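Local coordinates for protein YibA (Escherichia coli, PDB 1OYZ) that is of uncertain function but is an all-helical, HEAT-repeat-containing protein that may have oxidoreductase activity, at residues N90-L95 against P127-Q132; T110-T115 against T142-A147; E131-T136 against R146-A151; F150-I155 against I161-N166. One frame throughout, in Å; residues are numbered along the deposited sequence.

Contact 1. Residues N90-L95 against P127-Q132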
loop_
_atom_site.group_PDB
_atom_site.type_symbol
_atom_site.label_atom_id
_atom_site.label_comp_id
_atom_site.label_asym_id
_atom_site.label_seq_id
_atom_site.Cartn_x
_atom_site.Cartn_y
_atom_site.Cartn_z
ATOM N N ASN A 90 -1.601 -24.313 7.946
ATOM C CA ASN A 90 -0.226 -24.699 7.655
ATOM C C ASN A 90 0.414 -23.758 6.624
ATOM O O ASN A 90 1.587 -23.408 6.743
ATOM C CB ASN A 90 -0.149 -26.150 7.155
ATOM C CG ASN A 90 -0.524 -27.180 8.241
ATOM O OD1 ASN A 90 -0.218 -28.377 8.118
ATOM N ND2 ASN A 90 -1.193 -26.715 9.305
ATOM N N VAL A 91 -0.349 -23.344 5.615
ATOM C CA VAL A 91 0.206 -22.457 4.610
ATOM C C VAL A 91 0.471 -21.098 5.233
ATOM O O VAL A 91 1.516 -20.495 5.017
ATOM C CB VAL A 91 -0.741 -22.354 3.368
ATOM C CG1 VAL A 91 -0.345 -21.150 2.473
ATOM C CG2 VAL A 91 -0.651 -23.646 2.553
ATOM N N PHE A 92 -0.466 -20.625 6.025
ATOM C CA PHE A 92 -0.259 -19.357 6.671
ATOM C C PHE A 92 1.029 -19.437 7.506
ATOM O O PHE A 92 1.908 -18.584 7.401
ATOM C CB PHE A 92 -1.418 -19.025 7.575
ATOM C CG PHE A 92 -1.271 -17.724 8.212
ATOM C CD1 PHE A 92 -1.624 -16.571 7.535
ATOM C CD2 PHE A 92 -0.666 -17.621 9.445
ATOM C CE1 PHE A 92 -1.377 -15.337 8.078
ATOM C CE2 PHE A 92 -0.415 -16.380 9.992
ATOM C CZ PHE A 92 -0.766 -15.237 9.312
ATOM N N ASN A 93 1.146 -20.479 8.312
ATOM C CA ASN A 93 2.330 -20.638 9.140
ATOM C C ASN A 93 3.579 -20.682 8.313
ATOM O O ASN A 93 4.609 -20.108 8.696
ATOM C CB ASN A 93 2.187 -21.880 10.008
ATOM C CG ASN A 93 1.127 -21.687 11.070
ATOM O OD1 ASN A 93 0.504 -22.640 11.530
ATOM N ND2 ASN A 93 0.913 -20.433 11.460
ATOM N N ILE A 94 3.505 -21.335 7.163
ATOM C CA ILE A 94 4.663 -21.354 6.304
ATOM C C ILE A 94 5.031 -19.932 5.872
ATOM O O ILE A 94 6.190 -19.568 5.920
ATOM C CB ILE A 94 4.422 -22.220 5.073
ATOM C CG1 ILE A 94 4.375 -23.699 5.509
ATOM C CG2 ILE A 94 5.515 -21.979 4.034
ATOM C CD1 ILE A 94 3.936 -24.660 4.442
ATOM N N LEU A 95 4.054 -19.122 5.480
ATOM C CA LEU A 95 4.343 -17.761 5.032
ATOM C C LEU A 95 4.842 -16.856 6.160
ATOM O O LEU A 95 5.769 -16.059 5.994
ATOM C CB LEU A 95 3.085 -17.134 4.420
ATOM C CG LEU A 95 2.681 -17.287 2.946
ATOM C CD1 LEU A 95 3.542 -18.271 2.255
ATOM C CD2 LEU A 95 1.197 -17.652 2.835
ATOM N N PRO A 127 -4.651 -11.305 14.370
ATOM C CA PRO A 127 -3.797 -11.225 15.560
ATOM C C PRO A 127 -2.346 -11.560 15.181
ATOM O O PRO A 127 -1.419 -10.831 15.527
ATOM C CB PRO A 127 -4.413 -12.275 16.498
ATOM C CG PRO A 127 -5.881 -12.213 16.150
ATOM C CD PRO A 127 -5.858 -12.118 14.630
ATOM N N LYS A 128 -2.150 -12.656 14.457
ATOM C CA LYS A 128 -0.806 -13.044 14.041
ATOM C C LYS A 128 -0.154 -12.040 13.101
ATOM O O LYS A 128 1.055 -11.830 13.172
ATOM C CB LYS A 128 -0.832 -14.428 13.407
ATOM C CG LYS A 128 -0.855 -15.522 14.442
ATOM C CD LYS A 128 -1.433 -16.791 13.869
ATOM C CE LYS A 128 -1.336 -17.928 14.856
ATOM N NZ LYS A 128 0.083 -18.366 14.974
ATOM N N ILE A 129 -0.941 -11.431 12.219
ATOM C CA ILE A 129 -0.416 -10.419 11.310
ATOM C C ILE A 129 0.133 -9.242 12.123
ATOM O O ILE A 129 1.148 -8.632 11.771
ATOM C CB ILE A 129 -1.507 -9.871 10.378
ATOM C CG1 ILE A 129 -1.836 -10.895 9.289
ATOM C CG2 ILE A 129 -1.020 -8.582 9.715
ATOM C CD1 ILE A 129 -0.789 -10.987 8.180
ATOM N N VAL A 130 -0.542 -8.923 13.218
ATOM C CA VAL A 130 -0.101 -7.822 14.053
ATOM C C VAL A 130 1.254 -8.128 14.724
ATOM O O VAL A 130 2.160 -7.297 14.711
ATOM C CB VAL A 130 -1.132 -7.512 15.134
ATOM C CG1 VAL A 130 -0.562 -6.543 16.120
ATOM C CG2 VAL A 130 -2.379 -6.936 14.499
ATOM N N GLU A 131 1.362 -9.316 15.314
ATOM C CA GLU A 131 2.570 -9.738 15.993
ATOM C C GLU A 131 3.676 -9.762 14.970
ATOM O O GLU A 131 4.836 -9.409 15.261
ATOM C CB GLU A 131 2.417 -11.153 16.568
ATOM C CG GLU A 131 2.258 -11.204 18.082
ATOM C CD GLU A 131 2.330 -12.628 18.669
ATOM O OE1 GLU A 131 3.171 -13.443 18.208
ATOM O OE2 GLU A 131 1.561 -12.923 19.614
ATOM N N GLN A 132 3.314 -10.210 13.769
ATOM C CA GLN A 132 4.281 -10.299 12.684
ATOM C C GLN A 132 4.820 -8.920 12.325
ATOM O O GLN A 132 6.025 -8.757 12.138
ATOM C CB GLN A 132 3.630 -10.906 11.446
ATOM C CG GLN A 132 4.568 -11.124 10.268
ATOM C CD GLN A 132 3.800 -11.561 9.040
ATOM O OE1 GLN A 132 3.322 -10.726 8.248
ATOM N NE2 GLN A 132 3.630 -12.874 8.894
#
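Lys128 lays its aliphatic chain against the ring of Phe92, and the two side chains meet obliquely. Starting at the root, CB of Lys128 lies 4.0 Å from CE2 of Phe92 and is almost as near to CZ. Farther out, Lys128 CD returns to the same ring atom, Phe92 CE2, again at 4.0 Å, which leaves the methylene chain draped along this corner of the ring. The last torsion then bends (chi4 -72°) and brings NZ of Lys128 to 4.2 Å from ND2 of Asn93, a loose approach of two nitrogens rather than a bond. On the Phe92 side, CG is anti to the backbone N (chi1 -178°), and this throws the ring across the wide gap between the helices. There CD1 of Ile129 comes to the ring edge, near its plane, 4.4 Å from Phe92 CE1. Tyr125 stacks with the same ring, while Thr115 of helix 105-121 touches both Phe92 and Ile129. The short helix axes stand 12.0 Å apart and only 8° from parallel, so long side chains have to bridge them. Such near-parallel stacking of alternate helices, with another helix between them in sequence, is characteristic of an alpha-solenoid.

Contact 2. Residues T110-T115 against T142-A147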
loop_
_atom_site.group_PDB
_atom_site.type_symbol
_atom_site.label_atom_id
_atom_site.label_comp_id
_atom_site.label_asym_id
_atom_site.label_seq_id
_atom_site.Cartn_x
_atom_site.Cartn_y
_atom_site.Cartn_z
ATOM N N THR A 110 7.713 -10.599 -0.145
ATOM C CA THR A 110 6.637 -11.319 -0.820
ATOM C C THR A 110 5.788 -12.098 0.184
ATOM O O THR A 110 4.552 -12.033 0.151
ATOM C CB THR A 110 7.214 -12.313 -1.875
ATOM O OG1 THR A 110 7.866 -11.568 -2.894
ATOM C CG2 THR A 110 6.088 -13.189 -2.532
ATOM N N ALA A 111 6.445 -12.800 1.100
ATOM C CA ALA A 111 5.724 -13.592 2.094
ATOM C C ALA A 111 4.804 -12.731 2.937
ATOM O O ALA A 111 3.656 -13.117 3.176
ATOM C CB ALA A 111 6.701 -14.372 2.978
ATOM N N ILE A 112 5.292 -11.576 3.399
ATOM C CA ILE A 112 4.458 -10.664 4.185
ATOM C C ILE A 112 3.255 -10.240 3.305
ATOM O O ILE A 112 2.125 -10.231 3.761
ATOM C CB ILE A 112 5.267 -9.374 4.618
ATOM C CG1 ILE A 112 6.392 -9.725 5.617
ATOM C CG2 ILE A 112 4.352 -8.365 5.285
ATOM C CD1 ILE A 112 7.412 -8.558 5.797
ATOM N N GLU A 113 3.494 -9.902 2.036
ATOM C CA GLU A 113 2.365 -9.533 1.168
ATOM C C GLU A 113 1.385 -10.717 1.043
ATOM O O GLU A 113 0.163 -10.523 1.069
ATOM C CB GLU A 113 2.868 -9.080 -0.212
ATOM C CG GLU A 113 3.479 -7.670 -0.155
ATOM C CD GLU A 113 4.588 -7.419 -1.174
ATOM O OE1 GLU A 113 4.819 -8.269 -2.062
ATOM O OE2 GLU A 113 5.236 -6.352 -1.086
ATOM N N SER A 114 1.915 -11.943 0.935
ATOM C CA SER A 114 1.038 -13.114 0.864
ATOM C C SER A 114 0.287 -13.352 2.192
ATOM O O SER A 114 -0.889 -13.743 2.156
ATOM C CB SER A 114 1.831 -14.368 0.435
ATOM O OG SER A 114 2.290 -14.271 -0.917
ATOM N N THR A 115 0.898 -13.109 3.370
ATOM C CA THR A 115 0.125 -13.333 4.612
ATOM C C THR A 115 -1.024 -12.308 4.668
ATOM O O THR A 115 -2.082 -12.574 5.264
ATOM C CB THR A 115 0.939 -13.184 5.976
ATOM O OG1 THR A 115 1.447 -11.849 6.093
ATOM C CG2 THR A 115 2.095 -14.218 6.099
ATOM N N THR A 142 14.053 -2.244 3.188
ATOM C CA THR A 142 12.976 -1.313 2.881
ATOM C C THR A 142 11.823 -2.045 2.223
ATOM O O THR A 142 10.660 -1.757 2.491
ATOM C CB THR A 142 13.439 -0.203 1.912
ATOM O OG1 THR A 142 14.078 -0.805 0.780
ATOM C CG2 THR A 142 14.402 0.729 2.590
ATOM N N ASN A 143 12.142 -2.988 1.349
ATOM C CA ASN A 143 11.085 -3.745 0.682
ATOM C C ASN A 143 10.227 -4.403 1.745
ATOM O O ASN A 143 8.987 -4.393 1.649
ATOM C CB ASN A 143 11.681 -4.811 -0.217
ATOM C CG ASN A 143 12.736 -4.250 -1.144
ATOM O OD1 ASN A 143 12.645 -4.394 -2.362
ATOM N ND2 ASN A 143 13.750 -3.599 -0.568
ATOM N N VAL A 144 10.877 -4.954 2.774
ATOM C CA VAL A 144 10.147 -5.612 3.852
ATOM C C VAL A 144 9.305 -4.637 4.636
ATOM O O VAL A 144 8.135 -4.903 4.905
ATOM C CB VAL A 144 11.095 -6.345 4.843
ATOM C CG1 VAL A 144 10.316 -6.744 6.084
ATOM C CG2 VAL A 144 11.719 -7.592 4.173
ATOM N N ARG A 145 9.899 -3.515 5.030
ATOM C CA ARG A 145 9.154 -2.518 5.767
ATOM C C ARG A 145 7.966 -2.044 4.912
ATOM O O ARG A 145 6.864 -1.907 5.414
ATOM C CB ARG A 145 10.062 -1.352 6.175
ATOM C CG ARG A 145 11.121 -1.763 7.204
ATOM C CD ARG A 145 11.634 -0.589 8.019
ATOM N NE ARG A 145 12.148 0.486 7.182
ATOM C CZ ARG A 145 13.214 0.397 6.401
ATOM N NH1 ARG A 145 13.900 -0.734 6.327
ATOM N NH2 ARG A 145 13.621 1.462 5.717
ATOM N N ARG A 146 8.194 -1.826 3.621
ATOM C CA ARG A 146 7.121 -1.410 2.714
ATOM C C ARG A 146 6.009 -2.459 2.740
ATOM O O ARG A 146 4.849 -2.133 2.933
ATOM C CB ARG A 146 7.638 -1.283 1.273
ATOM C CG ARG A 146 6.667 -0.608 0.294
ATOM C CD ARG A 146 7.237 -0.638 -1.119
ATOM N NE ARG A 146 8.692 -0.464 -1.096
ATOM C CZ ARG A 146 9.512 -0.876 -2.060
ATOM N NH1 ARG A 146 9.023 -1.485 -3.133
ATOM N NH2 ARG A 146 10.828 -0.702 -1.945
ATOM N N ALA A 147 6.375 -3.724 2.546
ATOM C CA ALA A 147 5.381 -4.775 2.538
ATOM C C ALA A 147 4.666 -4.809 3.883
ATOM O O ALA A 147 3.487 -5.141 3.957
ATOM C CB ALA A 147 6.031 -6.115 2.207
#
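Parallel packing of alternate helices in the solenoid sets Ile112 and Glu113 of helix 105-121 against Val144 and Ala147 of helix 142-153. The segment axes approach to 8.9 Å at an angle of 7°, and the small Ala147 lets the backbones close in, its CA lying 5.8 Å from that of Glu113. Ile112 works with both branches. Its CG1 sits beside the backbone N (chi1 -67°) and carries CD1 forward onto Val144, where CD1 of Ile112 and CG1 of Val144 are tightly packed at 3.4 Å. The other branch, CG2 of Ile112, rests 3.6 Å from the carbonyl oxygen of Ala147. At the root of the side chain, Ile112 CB lies 4.1 Å from Ala147 CB. Glu113 comes alongside from the neighbouring position, its extended chain bringing OE2 to 3.4 Å from CB of Ala147. Arg146 NH1 stays 6.5 Å from Glu113 OE2, too far for a salt bridge, though its charge may still steady the carboxylate. Helix 126-136 closes the core through Gln132 and Thr136, which touch Ile112, while Arg145 forms a salt bridge with Asp170. Close, nearly parallel and mostly apolar, this is the stacking of alternate helices found in HEAT-type superhelices.

Contact 3. Residues E131-T136 against R146-A151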
loop_
_atom_site.group_PDB
_atom_site.type_symbol
_atom_site.label_atom_id
_atom_site.label_comp_id
_atom_site.label_asym_id
_atom_site.label_seq_id
_atom_site.Cartn_x
_atom_site.Cartn_y
_atom_site.Cartn_z
ATOM N N GLU A 131 1.362 -9.316 15.314
ATOM C CA GLU A 131 2.570 -9.738 15.993
ATOM C C GLU A 131 3.676 -9.762 14.970
ATOM O O GLU A 131 4.836 -9.409 15.261
ATOM C CB GLU A 131 2.417 -11.153 16.568
ATOM C CG GLU A 131 2.258 -11.204 18.082
ATOM C CD GLU A 131 2.330 -12.628 18.669
ATOM O OE1 GLU A 131 3.171 -13.443 18.208
ATOM O OE2 GLU A 131 1.561 -12.923 19.614
ATOM N N GLN A 132 3.314 -10.210 13.769
ATOM C CA GLN A 132 4.281 -10.299 12.684
ATOM C C GLN A 132 4.820 -8.920 12.325
ATOM O O GLN A 132 6.025 -8.757 12.138
ATOM C CB GLN A 132 3.630 -10.906 11.446
ATOM C CG GLN A 132 4.568 -11.124 10.268
ATOM C CD GLN A 132 3.800 -11.561 9.040
ATOM O OE1 GLN A 132 3.322 -10.726 8.248
ATOM N NE2 GLN A 132 3.630 -12.874 8.894
ATOM N N SER A 133 3.924 -7.936 12.226
ATOM C CA SER A 133 4.340 -6.583 11.855
ATOM C C SER A 133 5.125 -5.933 12.994
ATOM O O SER A 133 5.997 -5.089 12.756
ATOM C CB SER A 133 3.121 -5.748 11.497
ATOM O OG SER A 133 2.334 -6.412 10.511
ATOM N N GLN A 134 4.847 -6.350 14.228
ATOM C CA GLN A 134 5.582 -5.793 15.351
ATOM C C GLN A 134 7.079 -6.025 15.209
ATOM O O GLN A 134 7.891 -5.314 15.795
ATOM C CB GLN A 134 5.089 -6.388 16.653
ATOM C CG GLN A 134 3.753 -5.824 17.026
ATOM C CD GLN A 134 3.085 -6.587 18.136
ATOM O OE1 GLN A 134 2.051 -6.161 18.652
ATOM N NE2 GLN A 134 3.665 -7.725 18.515
ATOM N N ILE A 135 7.468 -7.023 14.433
ATOM C CA ILE A 135 8.886 -7.210 14.277
ATOM C C ILE A 135 9.316 -6.856 12.852
ATOM O O ILE A 135 10.390 -6.275 12.637
ATOM C CB ILE A 135 9.323 -8.666 14.702
ATOM C CG1 ILE A 135 9.856 -9.434 13.533
ATOM C CG2 ILE A 135 8.206 -9.401 15.384
ATOM C CD1 ILE A 135 11.313 -9.281 13.411
ATOM N N THR A 136 8.465 -7.144 11.867
ATOM C CA THR A 136 8.869 -6.859 10.506
ATOM C C THR A 136 8.900 -5.374 10.164
ATOM O O THR A 136 9.602 -4.968 9.250
ATOM C CB THR A 136 7.981 -7.576 9.487
ATOM O OG1 THR A 136 8.546 -7.377 8.195
ATOM C CG2 THR A 136 6.599 -7.026 9.475
ATOM N N ARG A 146 8.194 -1.826 3.621
ATOM C CA ARG A 146 7.121 -1.410 2.714
ATOM C C ARG A 146 6.009 -2.459 2.740
ATOM O O ARG A 146 4.849 -2.133 2.933
ATOM C CB ARG A 146 7.638 -1.283 1.273
ATOM C CG ARG A 146 6.667 -0.608 0.294
ATOM C CD ARG A 146 7.237 -0.638 -1.119
ATOM N NE ARG A 146 8.692 -0.464 -1.096
ATOM C CZ ARG A 146 9.512 -0.876 -2.060
ATOM N NH1 ARG A 146 9.023 -1.485 -3.133
ATOM N NH2 ARG A 146 10.828 -0.702 -1.945
ATOM N N ALA A 147 6.375 -3.724 2.546
ATOM C CA ALA A 147 5.381 -4.775 2.538
ATOM C C ALA A 147 4.666 -4.809 3.883
ATOM O O ALA A 147 3.487 -5.141 3.957
ATOM C CB ALA A 147 6.031 -6.115 2.207
ATOM N N THR A 148 5.360 -4.416 4.945
ATOM C CA THR A 148 4.749 -4.408 6.274
ATOM C C THR A 148 3.696 -3.313 6.291
ATOM O O THR A 148 2.612 -3.472 6.883
ATOM C CB THR A 148 5.796 -4.130 7.404
ATOM O OG1 THR A 148 6.843 -5.110 7.342
ATOM C CG2 THR A 148 5.145 -4.209 8.783
ATOM N N ALA A 149 3.992 -2.193 5.640
ATOM C CA ALA A 149 3.000 -1.108 5.627
ATOM C C ALA A 149 1.699 -1.622 4.997
ATOM O O ALA A 149 0.602 -1.419 5.528
ATOM C CB ALA A 149 3.546 0.103 4.843
ATOM N N PHE A 150 1.829 -2.295 3.863
ATOM C CA PHE A 150 0.668 -2.859 3.183
ATOM C C PHE A 150 -0.108 -3.780 4.103
ATOM O O PHE A 150 -1.331 -3.700 4.225
ATOM C CB PHE A 150 1.120 -3.657 1.966
ATOM C CG PHE A 150 0.019 -4.427 1.319
ATOM C CD1 PHE A 150 -1.124 -3.774 0.856
ATOM C CD2 PHE A 150 0.104 -5.803 1.196
ATOM C CE1 PHE A 150 -2.166 -4.483 0.285
ATOM C CE2 PHE A 150 -0.930 -6.518 0.629
ATOM C CZ PHE A 150 -2.070 -5.857 0.172
ATOM N N ALA A 151 0.628 -4.679 4.744
ATOM C CA ALA A 151 0.030 -5.635 5.652
ATOM C C ALA A 151 -0.836 -4.964 6.701
ATOM O O ALA A 151 -2.012 -5.292 6.856
ATOM C CB ALA A 151 1.113 -6.442 6.343
#
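Thr148 OG1, which faces Thr136 across the helix pair, is hydrogen-bonded to the carbonyl oxygen of Val144, one turn back in its own helix. The OG1 atoms of Thr148 and Thr136 are 3.0 Å apart, and the two side chains meet tip to tip. The exact rotation of Thr136 is doubtful, because its methyl group is modelled too near Thr148. The first torsion of Thr148 (chi1 -57°) points OG1 back along the helix to Val144 and turns the other branch, CG2, to the neighbouring helix, 3.7 Å from CB of Ser133. That CB is the Ser133 atom nearest the methyl; the Ser133 hydroxyl is bonded to the carbonyl oxygen of Ile129, and its OG also lies 4.3 Å from CB of Ala151. Were Thr148 cut back to an alanine, the Val144 carbonyl would probably lose its hydroxyl partner and a gap would open between Ser133 and Thr136. Small side chains suit the close approach, in which the CA atoms of Ser133 and Thr148 are 6.0 Å apart. Ile112 of helix 105-121 also touches Thr148. The axes, 9.8 Å apart, cross at -152°, the antiparallel packing of consecutive helices expected in a HEAT-repeat array.

Contact 4. Residues F150-I155 against I161-N166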
loop_
_atom_site.group_PDB
_atom_site.type_symbol
_atom_site.label_atom_id
_atom_site.label_comp_id
_atom_site.label_asym_id
_atom_site.label_seq_id
_atom_site.Cartn_x
_atom_site.Cartn_y
_atom_site.Cartn_z
ATOM N N PHE A 150 1.829 -2.295 3.863
ATOM C CA PHE A 150 0.668 -2.859 3.183
ATOM C C PHE A 150 -0.108 -3.780 4.103
ATOM O O PHE A 150 -1.331 -3.700 4.225
ATOM C CB PHE A 150 1.120 -3.657 1.966
ATOM C CG PHE A 150 0.019 -4.427 1.319
ATOM C CD1 PHE A 150 -1.124 -3.774 0.856
ATOM C CD2 PHE A 150 0.104 -5.803 1.196
ATOM C CE1 PHE A 150 -2.166 -4.483 0.285
ATOM C CE2 PHE A 150 -0.930 -6.518 0.629
ATOM C CZ PHE A 150 -2.070 -5.857 0.172
ATOM N N ALA A 151 0.628 -4.679 4.744
ATOM C CA ALA A 151 0.030 -5.635 5.652
ATOM C C ALA A 151 -0.836 -4.964 6.701
ATOM O O ALA A 151 -2.012 -5.292 6.856
ATOM C CB ALA A 151 1.113 -6.442 6.343
ATOM N N ILE A 152 -0.239 -4.028 7.430
ATOM C CA ILE A 152 -0.948 -3.332 8.493
ATOM C C ILE A 152 -2.254 -2.725 7.987
ATOM O O ILE A 152 -3.295 -2.873 8.612
ATOM C CB ILE A 152 -0.035 -2.242 9.136
ATOM C CG1 ILE A 152 1.142 -2.915 9.882
ATOM C CG2 ILE A 152 -0.834 -1.393 10.101
ATOM C CD1 ILE A 152 2.216 -1.953 10.424
ATOM N N SER A 153 -2.198 -2.077 6.835
ATOM C CA SER A 153 -3.381 -1.457 6.275
ATOM C C SER A 153 -4.510 -2.468 6.104
ATOM O O SER A 153 -5.686 -2.115 6.137
ATOM C CB SER A 153 -3.052 -0.799 4.939
ATOM O OG SER A 153 -2.798 -1.758 3.952
ATOM N N VAL A 154 -4.159 -3.738 5.959
ATOM C CA VAL A 154 -5.179 -4.763 5.783
ATOM C C VAL A 154 -5.914 -5.070 7.096
ATOM O O VAL A 154 -6.857 -5.859 7.132
ATOM C CB VAL A 154 -4.551 -6.046 5.182
ATOM C CG1 VAL A 154 -5.588 -7.158 5.087
ATOM C CG2 VAL A 154 -3.978 -5.737 3.797
ATOM N N ILE A 155 -5.510 -4.409 8.173
ATOM C CA ILE A 155 -6.143 -4.633 9.465
ATOM C C ILE A 155 -6.100 -3.357 10.313
ATOM O O ILE A 155 -7.127 -2.769 10.635
ATOM C CB ILE A 155 -5.416 -5.760 10.213
ATOM C CG1 ILE A 155 -6.195 -6.143 11.472
ATOM C CG2 ILE A 155 -3.992 -5.319 10.542
ATOM C CD1 ILE A 155 -7.504 -6.893 11.200
ATOM N N ILE A 161 -0.856 1.383 15.374
ATOM C CA ILE A 161 -0.556 2.807 15.418
ATOM C C ILE A 161 0.902 3.116 15.667
ATOM O O ILE A 161 1.539 3.805 14.887
ATOM C CB ILE A 161 -1.429 3.505 16.464
ATOM C CG1 ILE A 161 -2.860 3.548 15.918
ATOM C CG2 ILE A 161 -0.849 4.908 16.814
ATOM C CD1 ILE A 161 -3.870 4.236 16.814
ATOM N N PRO A 162 1.446 2.606 16.765
ATOM C CA PRO A 162 2.847 2.832 17.107
ATOM C C PRO A 162 3.775 2.427 15.953
ATOM O O PRO A 162 4.764 3.097 15.676
ATOM C CB PRO A 162 3.034 1.969 18.340
ATOM C CG PRO A 162 1.636 1.950 18.965
ATOM C CD PRO A 162 0.757 1.786 17.778
ATOM N N LEU A 163 3.452 1.327 15.283
ATOM C CA LEU A 163 4.266 0.851 14.162
ATOM C C LEU A 163 4.173 1.900 13.054
ATOM O O LEU A 163 5.175 2.347 12.511
ATOM C CB LEU A 163 3.747 -0.502 13.672
ATOM C CG LEU A 163 3.676 -1.641 14.707
ATOM C CD1 LEU A 163 3.364 -2.923 13.936
ATOM C CD2 LEU A 163 5.005 -1.816 15.507
ATOM N N LEU A 164 2.938 2.267 12.746
ATOM C CA LEU A 164 2.612 3.286 11.767
ATOM C C LEU A 164 3.436 4.555 12.019
ATOM O O LEU A 164 4.076 5.096 11.109
ATOM C CB LEU A 164 1.116 3.596 11.861
ATOM C CG LEU A 164 0.255 3.131 10.678
ATOM C CD1 LEU A 164 0.979 2.079 9.866
ATOM C CD2 LEU A 164 -1.085 2.619 11.191
ATOM N N ILE A 165 3.451 5.009 13.269
ATOM C CA ILE A 165 4.202 6.194 13.620
ATOM C C ILE A 165 5.670 6.006 13.299
ATOM O O ILE A 165 6.290 6.886 12.702
ATOM C CB ILE A 165 3.998 6.536 15.119
ATOM C CG1 ILE A 165 2.554 6.972 15.341
ATOM C CG2 ILE A 165 4.946 7.645 15.560
ATOM C CD1 ILE A 165 2.226 7.318 16.781
ATOM N N ASN A 166 6.247 4.860 13.660
ATOM C CA ASN A 166 7.665 4.675 13.349
ATOM C C ASN A 166 7.898 4.660 11.828
ATOM O O ASN A 166 8.922 5.146 11.363
ATOM C CB ASN A 166 8.206 3.387 13.983
ATOM C CG ASN A 166 9.672 3.512 14.404
ATOM O OD1 ASN A 166 10.012 4.333 15.250
ATOM N ND2 ASN A 166 10.544 2.711 13.799
#
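Ile152 divides its two branches between Leu163 and Leu164, neighbours on the first turns of helix 161-168. Its longer branch ends against Leu163: CD1 of Ile152 is 3.8 Å from CD1 of Leu163 and 3.9 Å from CB of that residue, the two side chains passing at a slant. The shorter branch, CG2 of Ile152, meets Leu164 CD1 at 3.9 Å, and here the side chains run past each other in opposite directions. This division follows from the first torsion of Ile152 (chi1 -67°), which sets CG2 anti to the backbone N and sends CG1 off toward Leu163. Leu164 has a less regular conformation, with chi1 at -110° and chi2 at 18°, both away from the staggered values. If the branched chain of Ile152 gave way to an alanine, a gap would probably face Leu163 CD1 and Leu164 CD1, with Leu164 less constrained on that side.

Around this apolar cluster, Ser133 of helix 126-136 touches both Ile152 and Leu163, Thr160 lies on Ile152, and Ile183 of helix 173-186 packs on Leu164. The backbone of helix 142-153 tightens as the chain leaves it: Val154 N bonds to Ala151 O at 2.8 Å and Ile155 N to Ile152 O at 2.7 Å, both three residues back. On the other side, the bond from Ile165 N to Ile161 O, 2.8 Å long, marks the first regular turn of helix 161-168, which carries both leucines. Joined by a short connection, the two helices turn back on each other around a buried aliphatic core, as consecutive helices do in a HEAT-type alpha-solenoid.

Contacts 2, 3 and 4 are buried, whereas contact 1 lies farther from the chain centre and is partly open at its lysine. Helix 126-136 serves contacts 1 and 3, and helix 142-153 serves contacts 2, 3 and 4, so the four form one continuous stack. Contacts 1 and 2 join alternate helices running parallel, the first across a wide gap spanned by long side chains, the second closely through alanine. Contacts 3 and 4 join consecutive helices: small hydroxyl residues pack in one, branched aliphatics in the other. Contacts 1 and 2 also meet directly, where Leu95 packs on Thr115 and Ala111 of segment 110-115.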